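Local coordinates for protein esterase (Staphylococcus aureus subsp. aureus USA300_TCH1516, PDB 3D7R) that probably hydrolyses ester bonds, as a putative esterase of the alpha/beta hydrolase fold, at residues 82-87 with 147-152; 98-103 with 155-160; 166-171 with 176-181. One frame throughout, in Å; residues are numbered along the deposited sequence.

How the contacts relate
Contacts 1 and 2 share helix 143-161. It packs in contact 1 on strand 84-90 and in contact 2 on strand 98-102, and the centres lie about 10 Å apart. Contact 3 joins the next strand and helix, 166-171 and 173-187. Strands 98-102 and 166-171 are sheet neighbours, and Tyr101 OH lies 2.7 Å from Asp171 OD1, a probable hydrogen bond. Helix 143-161 meets helix 173-187 where Ile150 CG2 is 3.7 Å from Phe181 CG. A sodium ion is bound by Gln156 of contact 2, and the side chain of Met84 in contact 1 is about 7 Å from it. The ion is 19.9 Å from Asp171 CA, well away from the strand end where alpha/beta hydrolases carry their nucleophile.

Contact 1. Residues 82-87 with 147-152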
# COMPACT_ATOMS: atom_id res chain seq x y z
N ASP A 82 10.95 9.98 -15.73
CA ASP A 82 10.35 11.29 -15.95
C ASP A 82 10.46 12.18 -14.71
O ASP A 82 9.46 12.76 -14.28
CB ASP A 82 8.86 11.12 -16.30
CG ASP A 82 8.63 10.24 -17.53
OD1 ASP A 82 9.50 10.24 -18.42
OD2 ASP A 82 7.57 9.57 -17.61
N ASP A 83 11.65 12.26 -14.11
CA ASP A 83 11.85 13.06 -12.89
C ASP A 83 11.26 12.51 -11.59
O ASP A 83 11.54 13.07 -10.53
CB ASP A 83 11.34 14.50 -13.06
CG ASP A 83 12.34 15.39 -13.76
OD1 ASP A 83 11.91 16.13 -14.67
OD2 ASP A 83 13.54 15.39 -13.39
N MSE A 84 10.46 11.45 -11.65
CA MSE A 84 10.03 10.74 -10.42
C MSE A 84 11.15 9.80 -9.96
O MSE A 84 11.68 9.04 -10.77
CB MSE A 84 8.77 9.91 -10.70
CG MSE A 84 8.36 8.99 -9.53
SE MSE A 84 6.63 8.09 -9.76
CE MSE A 84 7.04 6.92 -11.26
N GLN A 85 11.48 9.82 -8.67
CA GLN A 85 12.42 8.86 -8.10
C GLN A 85 11.82 7.45 -8.10
O GLN A 85 10.69 7.27 -7.64
CB GLN A 85 12.75 9.21 -6.65
CG GLN A 85 13.62 10.44 -6.49
CD GLN A 85 13.87 10.70 -5.04
OE1 GLN A 85 13.04 11.28 -4.36
NE2 GLN A 85 14.99 10.20 -4.54
N VAL A 86 12.58 6.48 -8.59
CA VAL A 86 12.22 5.06 -8.48
C VAL A 86 13.42 4.29 -7.91
O VAL A 86 14.50 4.30 -8.50
CB VAL A 86 11.77 4.42 -9.82
CG1 VAL A 86 11.37 2.95 -9.60
CG2 VAL A 86 10.59 5.18 -10.45
N PHE A 87 13.23 3.66 -6.76
CA PHE A 87 14.26 2.79 -6.20
C PHE A 87 13.98 1.34 -6.59
O PHE A 87 12.83 0.92 -6.61
CB PHE A 87 14.30 2.93 -4.67
CG PHE A 87 14.66 4.31 -4.22
CD1 PHE A 87 16.00 4.66 -4.05
CD2 PHE A 87 13.66 5.28 -4.01
CE1 PHE A 87 16.36 5.97 -3.66
CE2 PHE A 87 14.01 6.57 -3.60
CZ PHE A 87 15.35 6.92 -3.44
N PHE A 147 -2.08 8.36 -9.87
CA PHE A 147 -2.37 7.20 -10.70
C PHE A 147 -1.63 7.19 -12.06
O PHE A 147 -1.21 6.14 -12.52
CB PHE A 147 -3.89 7.00 -10.87
CG PHE A 147 -4.54 6.30 -9.69
CD1 PHE A 147 -4.15 5.00 -9.33
CD2 PHE A 147 -5.49 6.95 -8.91
CE1 PHE A 147 -4.74 4.35 -8.23
CE2 PHE A 147 -6.08 6.31 -7.81
CZ PHE A 147 -5.71 5.01 -7.48
N GLN A 148 -1.45 8.35 -12.67
CA GLN A 148 -0.71 8.41 -13.94
C GLN A 148 0.74 7.98 -13.75
O GLN A 148 1.31 7.28 -14.61
CB GLN A 148 -0.83 9.80 -14.60
CG GLN A 148 -2.31 10.08 -15.00
CD GLN A 148 -2.57 11.46 -15.60
OE1 GLN A 148 -1.86 12.44 -15.32
NE2 GLN A 148 -3.62 11.55 -16.41
N ALA A 149 1.33 8.38 -12.63
CA ALA A 149 2.70 7.99 -12.31
C ALA A 149 2.83 6.48 -12.10
O ALA A 149 3.78 5.86 -12.58
CB ALA A 149 3.18 8.73 -11.09
N ILE A 150 1.90 5.88 -11.37
CA ILE A 150 1.94 4.43 -11.15
C ILE A 150 1.80 3.67 -12.48
O ILE A 150 2.54 2.71 -12.73
CB ILE A 150 0.88 4.02 -10.09
CG1 ILE A 150 1.23 4.67 -8.74
CG2 ILE A 150 0.80 2.47 -9.93
CD1 ILE A 150 0.23 4.43 -7.64
N GLN A 151 0.89 4.12 -13.35
CA GLN A 151 0.76 3.61 -14.72
C GLN A 151 2.09 3.61 -15.47
O GLN A 151 2.45 2.62 -16.11
CB GLN A 151 -0.28 4.43 -15.51
CG GLN A 151 -0.65 3.83 -16.88
CD GLN A 151 -1.40 2.49 -16.75
OE1 GLN A 151 -2.42 2.41 -16.06
NE2 GLN A 151 -0.89 1.45 -17.41
N ARG A 152 2.81 4.74 -15.41
CA ARG A 152 4.06 4.87 -16.14
C ARG A 152 5.09 3.85 -15.66
O ARG A 152 5.74 3.21 -16.48
CB ARG A 152 4.63 6.29 -16.05
CG ARG A 152 3.82 7.33 -16.85
CD ARG A 152 4.40 8.76 -16.72
NE ARG A 152 3.39 9.72 -16.25
CZ ARG A 152 3.47 10.43 -15.12
NH1 ARG A 152 4.53 10.35 -14.32
NH2 ARG A 152 2.48 11.26 -14.81
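Met84, present as selenomethionine, lays its SE atom over the methyl of Ala149, with SE to CB at 3.8 Å. Its chain runs straight out from the strand, CG anti to the backbone N (chi1 172°). It then bends at the last torsion (chi3 66°). The bend carries CE to 3.7 Å from Ala149 O, so the end of the side chain meets both the methyl and the carbonyl of one helix residue. Asp82 and Arg152 meet nearer the surface. Asp82 OD2 rests 3.4 Å from Arg152 CD, but it is 4.4 Å from NE, too long for a salt bridge, so any attraction between the charges is probably weak. The carboxylate and guanidinium planes stand 54° apart. The Arg152 guanidinium folds back over its own helix, with Gln148 O and Ala149 CA against one face, both offset toward its rim. No hydrogen bond joins the segments. Asp82 and Asp83 form the tight turn of the hairpin between strands 75-81 and 84-90. Met84 also touches Pro133 of the neighbouring strand 129-133, and Ala149 touches Pro136. On helix 143-161, Phe147, Ile150 and Gln151 turn instead to helix 173-187.

Contact 2. Residues 98-103 with 155-160; sequences KILYIH and DQLVSE. With NA (sodium ion), chain E.
Lys98 and Glu160 cross at about a right angle, and Leu100 and Leu157 meet at a slant. The Leu157 side chain points from the helix at the strand. Its CD1 methyl is the touching atom. Leu157 CD1 lies 4.0 Å from Leu100 CB and also touches Leu100 CD1 and Lys98 CB. One methyl thus bridges two alternate residues on the same face of the strand. Lys98 bends early, at chi2 (-77°), and this turn sends its end along the helix side to Glu160. There Lys98 CE comes to 3.5 Å from Glu160 OE1. The salt bridge from Lys98 NZ to Glu160 OE1 is long, at 3.7 Å. A water bridges the pair: it accepts from Lys98 NZ at 2.7 Å and donates to Glu160 OE1 at 2.8 Å. The stronger partners lie outside this pair: Lys98 also makes a salt bridge to Glu129, and Glu160 to Arg88. The four groups together probably balance charge at this end of the helix. Gln156 extends from the helix with its OE1 bound to the sodium ion at 2.3 Å. A second water sits on the ion and also accepts from Gln156 NE2 at 3.0 Å, so both ends of the amide are engaged and its rotation is probably fixed. The strand and helix segments run antiparallel, with axes 10.0 Å apart. Strand 98-102 lies between strands 129-133 and 166-171. Leu157 also reaches Val131 of the first, while Ile99 and Tyr101 turn to helix 113-126 on the opposite face of the sheet.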
# COMPACT_ATOMS: atom_id res chain seq x y z
N LYS A 98 9.30 -9.02 -11.00
CA LYS A 98 9.20 -7.73 -10.30
C LYS A 98 8.02 -7.67 -9.34
O LYS A 98 6.95 -8.21 -9.63
CB LYS A 98 9.04 -6.58 -11.30
CG LYS A 98 9.86 -6.66 -12.59
CD LYS A 98 11.31 -6.29 -12.37
CE LYS A 98 12.08 -6.20 -13.70
NZ LYS A 98 13.54 -6.32 -13.42
N ILE A 99 8.22 -6.97 -8.22
CA ILE A 99 7.10 -6.51 -7.37
C ILE A 99 7.05 -4.98 -7.48
O ILE A 99 8.00 -4.29 -7.11
CB ILE A 99 7.26 -6.91 -5.89
CG1 ILE A 99 7.16 -8.42 -5.72
CG2 ILE A 99 6.17 -6.20 -5.02
CD1 ILE A 99 7.74 -8.95 -4.38
N LEU A 100 5.95 -4.47 -8.03
CA LEU A 100 5.70 -3.03 -8.01
C LEU A 100 5.12 -2.71 -6.64
O LEU A 100 3.98 -3.07 -6.35
CB LEU A 100 4.70 -2.63 -9.12
CG LEU A 100 4.33 -1.15 -9.22
CD1 LEU A 100 5.58 -0.23 -9.22
CD2 LEU A 100 3.47 -0.88 -10.46
N TYR A 101 5.90 -2.04 -5.80
CA TYR A 101 5.46 -1.79 -4.43
C TYR A 101 4.94 -0.37 -4.23
O TYR A 101 5.69 0.59 -4.42
CB TYR A 101 6.58 -2.09 -3.40
CG TYR A 101 6.01 -2.18 -1.99
CD1 TYR A 101 5.69 -3.42 -1.42
CD2 TYR A 101 5.72 -1.03 -1.27
CE1 TYR A 101 5.13 -3.49 -0.15
CE2 TYR A 101 5.16 -1.09 -0.01
CZ TYR A 101 4.86 -2.32 0.54
OH TYR A 101 4.30 -2.37 1.78
N ILE A 102 3.67 -0.25 -3.81
CA ILE A 102 3.02 1.05 -3.59
C ILE A 102 2.93 1.31 -2.08
O ILE A 102 2.11 0.71 -1.38
CB ILE A 102 1.60 1.11 -4.25
CG1 ILE A 102 1.61 0.60 -5.72
CG2 ILE A 102 1.03 2.53 -4.14
CD1 ILE A 102 2.63 1.30 -6.67
N HIS A 103 3.78 2.21 -1.58
CA HIS A 103 3.96 2.37 -0.15
C HIS A 103 2.80 3.12 0.53
O HIS A 103 2.15 3.96 -0.10
CB HIS A 103 5.30 3.06 0.14
CG HIS A 103 5.30 4.52 -0.21
ND1 HIS A 103 4.82 5.49 0.65
CD2 HIS A 103 5.75 5.18 -1.30
CE1 HIS A 103 4.98 6.68 0.10
NE2 HIS A 103 5.54 6.52 -1.08
N ASP A 155 3.96 0.29 -16.70
CA ASP A 155 4.25 0.10 -18.12
C ASP A 155 5.73 -0.19 -18.38
O ASP A 155 6.06 -1.10 -19.15
CB ASP A 155 3.78 1.32 -18.92
CG ASP A 155 2.24 1.41 -18.98
OD1 ASP A 155 1.58 0.42 -18.63
OD2 ASP A 155 1.70 2.45 -19.37
N GLN A 156 6.60 0.57 -17.72
CA GLN A 156 8.06 0.33 -17.76
C GLN A 156 8.40 -1.13 -17.42
O GLN A 156 9.07 -1.79 -18.20
CB GLN A 156 8.79 1.29 -16.80
CG GLN A 156 10.31 1.14 -16.81
CD GLN A 156 11.02 2.02 -15.77
OE1 GLN A 156 10.56 2.19 -14.62
NE2 GLN A 156 12.19 2.55 -16.15
N LEU A 157 7.95 -1.61 -16.26
CA LEU A 157 8.20 -2.99 -15.81
C LEU A 157 7.64 -4.07 -16.76
O LEU A 157 8.34 -5.03 -17.11
CB LEU A 157 7.63 -3.18 -14.39
CG LEU A 157 8.20 -2.25 -13.31
CD1 LEU A 157 7.62 -2.60 -11.91
CD2 LEU A 157 9.73 -2.30 -13.27
N VAL A 158 6.41 -3.90 -17.21
CA VAL A 158 5.81 -4.83 -18.18
C VAL A 158 6.66 -4.92 -19.47
O VAL A 158 6.82 -6.00 -20.05
CB VAL A 158 4.35 -4.43 -18.50
CG1 VAL A 158 3.83 -5.17 -19.77
CG2 VAL A 158 3.45 -4.72 -17.31
N SER A 159 7.20 -3.78 -19.91
CA SER A 159 7.99 -3.75 -21.14
C SER A 159 9.28 -4.52 -20.91
O SER A 159 9.87 -5.07 -21.85
CB SER A 159 8.27 -2.31 -21.55
OG SER A 159 9.30 -1.75 -20.73
N GLU A 160 9.72 -4.59 -19.65
CA GLU A 160 10.95 -5.30 -19.32
C GLU A 160 10.78 -6.82 -19.26
O GLU A 160 11.58 -7.57 -19.83
CB GLU A 160 11.55 -4.77 -18.01
CG GLU A 160 12.12 -3.37 -18.12
CD GLU A 160 12.55 -2.81 -16.79
OE1 GLU A 160 12.84 -3.60 -15.86
OE2 GLU A 160 12.60 -1.57 -16.67
NA NA E . 12.28 2.44 -13.09
O HOH W 1 14.70 -5.63 -15.77
O HOH W 2 14.07 4.16 -14.54

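Contact 3. Residues 166-171 with 176-181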
# COMPACT_ATOMS: atom_id res chain seq x y z
N VAL A 166 5.13 -9.65 -13.34
CA VAL A 166 4.98 -8.50 -12.47
C VAL A 166 3.88 -8.80 -11.45
O VAL A 166 2.80 -9.30 -11.80
CB VAL A 166 4.63 -7.21 -13.27
CG1 VAL A 166 4.45 -6.02 -12.32
CG2 VAL A 166 5.75 -6.91 -14.29
N VAL A 167 4.19 -8.52 -10.19
CA VAL A 167 3.21 -8.63 -9.11
C VAL A 167 3.05 -7.20 -8.58
O VAL A 167 4.02 -6.44 -8.54
CB VAL A 167 3.73 -9.60 -8.01
CG1 VAL A 167 2.96 -9.47 -6.70
CG2 VAL A 167 3.72 -11.09 -8.53
N VAL A 168 1.82 -6.84 -8.20
CA VAL A 168 1.58 -5.52 -7.60
C VAL A 168 1.31 -5.72 -6.10
O VAL A 168 0.62 -6.66 -5.73
CB VAL A 168 0.42 -4.74 -8.30
CG1 VAL A 168 0.14 -3.39 -7.59
CG2 VAL A 168 0.74 -4.49 -9.80
N MSE A 169 1.90 -4.87 -5.26
CA MSE A 169 1.77 -4.98 -3.82
C MSE A 169 1.70 -3.57 -3.22
O MSE A 169 2.30 -2.65 -3.75
CB MSE A 169 3.00 -5.70 -3.27
CG MSE A 169 2.98 -5.95 -1.77
SE MSE A 169 4.53 -7.02 -1.22
CE MSE A 169 4.32 -8.54 -2.42
N GLY A 170 0.97 -3.41 -2.12
CA GLY A 170 0.93 -2.13 -1.42
C GLY A 170 0.39 -2.29 -0.02
O GLY A 170 -0.32 -3.27 0.25
N ASP A 171 0.68 -1.33 0.85
CA ASP A 171 0.25 -1.40 2.24
C ASP A 171 -0.49 -0.13 2.60
O ASP A 171 -0.16 0.94 2.09
CB ASP A 171 1.46 -1.59 3.18
CG ASP A 171 2.35 -0.34 3.28
OD1 ASP A 171 3.09 -0.06 2.32
OD2 ASP A 171 2.33 0.35 4.33
N ALA A 176 -4.85 0.35 -0.98
CA ALA A 176 -5.96 0.94 -1.74
C ALA A 176 -5.52 1.37 -3.13
O ALA A 176 -6.19 1.05 -4.13
CB ALA A 176 -6.58 2.14 -0.96
N LEU A 177 -4.39 2.06 -3.23
CA LEU A 177 -3.86 2.48 -4.54
C LEU A 177 -3.58 1.26 -5.43
O LEU A 177 -3.92 1.26 -6.61
CB LEU A 177 -2.55 3.29 -4.39
CG LEU A 177 -2.53 4.71 -3.83
CD1 LEU A 177 -1.17 5.38 -4.12
CD2 LEU A 177 -3.66 5.57 -4.42
N ALA A 178 -2.97 0.23 -4.86
CA ALA A 178 -2.65 -0.98 -5.61
C ALA A 178 -3.90 -1.65 -6.16
O ALA A 178 -3.95 -1.96 -7.35
CB ALA A 178 -1.84 -1.95 -4.74
N LEU A 179 -4.92 -1.87 -5.32
CA LEU A 179 -6.17 -2.47 -5.81
C LEU A 179 -6.86 -1.57 -6.86
O LEU A 179 -7.26 -2.04 -7.93
CB LEU A 179 -7.15 -2.81 -4.66
CG LEU A 179 -8.54 -3.30 -5.08
CD1 LEU A 179 -8.50 -4.57 -5.94
CD2 LEU A 179 -9.46 -3.53 -3.89
N SER A 180 -7.02 -0.29 -6.53
CA SER A 180 -7.63 0.66 -7.47
C SER A 180 -6.87 0.71 -8.82
O SER A 180 -7.48 0.79 -9.89
CB SER A 180 -7.70 2.05 -6.82
OG SER A 180 -8.09 3.02 -7.76
N PHE A 181 -5.55 0.66 -8.76
CA PHE A 181 -4.74 0.67 -9.99
C PHE A 181 -4.95 -0.60 -10.83
O PHE A 181 -5.08 -0.54 -12.04
CB PHE A 181 -3.25 0.90 -9.67
CG PHE A 181 -2.34 0.71 -10.88
CD1 PHE A 181 -2.37 1.62 -11.93
CD2 PHE A 181 -1.49 -0.40 -10.96
CE1 PHE A 181 -1.57 1.42 -13.06
CE2 PHE A 181 -0.67 -0.59 -12.09
CZ PHE A 181 -0.71 0.32 -13.12
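This contact belongs to the strand-turn-helix unit that corresponds in position to the nucleophile elbow of alpha/beta hydrolases. Strand 166-171 enters the turn and helix 173-187 leaves it, folding back across the sheet toward strand 195-199 as a beta-alpha-beta crossover. No catalytic residue is established for this protein, so the likeness is one of fold. Ala178 is the helix residue at the centre. Its methyl points at the strand and is met by Val168 CG1, which lies 3.8 Å from Ala178 CB and 4.2 Å from Ala178 CA. Val168 holds CG1 anti to its own N (chi1 177°), and this brings that methyl to the helix. Further along the strand the same Ala178 CB rests on bare backbone. Ala178 CB is 4.1 Å from Gly170 N and 4.2 Å from Met169 C. Gly170 has no side chain, and its CA comes to 5.6 Å from Ala178 CA. The axes of the two segments approach to 7.0 Å, at 146° between their directions. Phe181, one turn after Ala178, also points at the strand but stands off. Phe181 CE2 is 4.7 Å from Val168 CG2, and its ring meets Tyr154 of helix 143-161 edge to face. Met169 points away from the helix, and its side chain touches Ile99 and Tyr101. At the strand end, Asp171 accepts a hydrogen bond from Gly104 N at OD1 and is hydrogen-bonded to His115 NE2 at OD2. The side-chain contact is apolar, and Ala178 also packs on peptide backbone; no hydrogen bond crosses. Every touching residue is buried. Small groups, a methyl against a valine branch and a glycine backbone, thus let the helix lie low over the strand in its first turns.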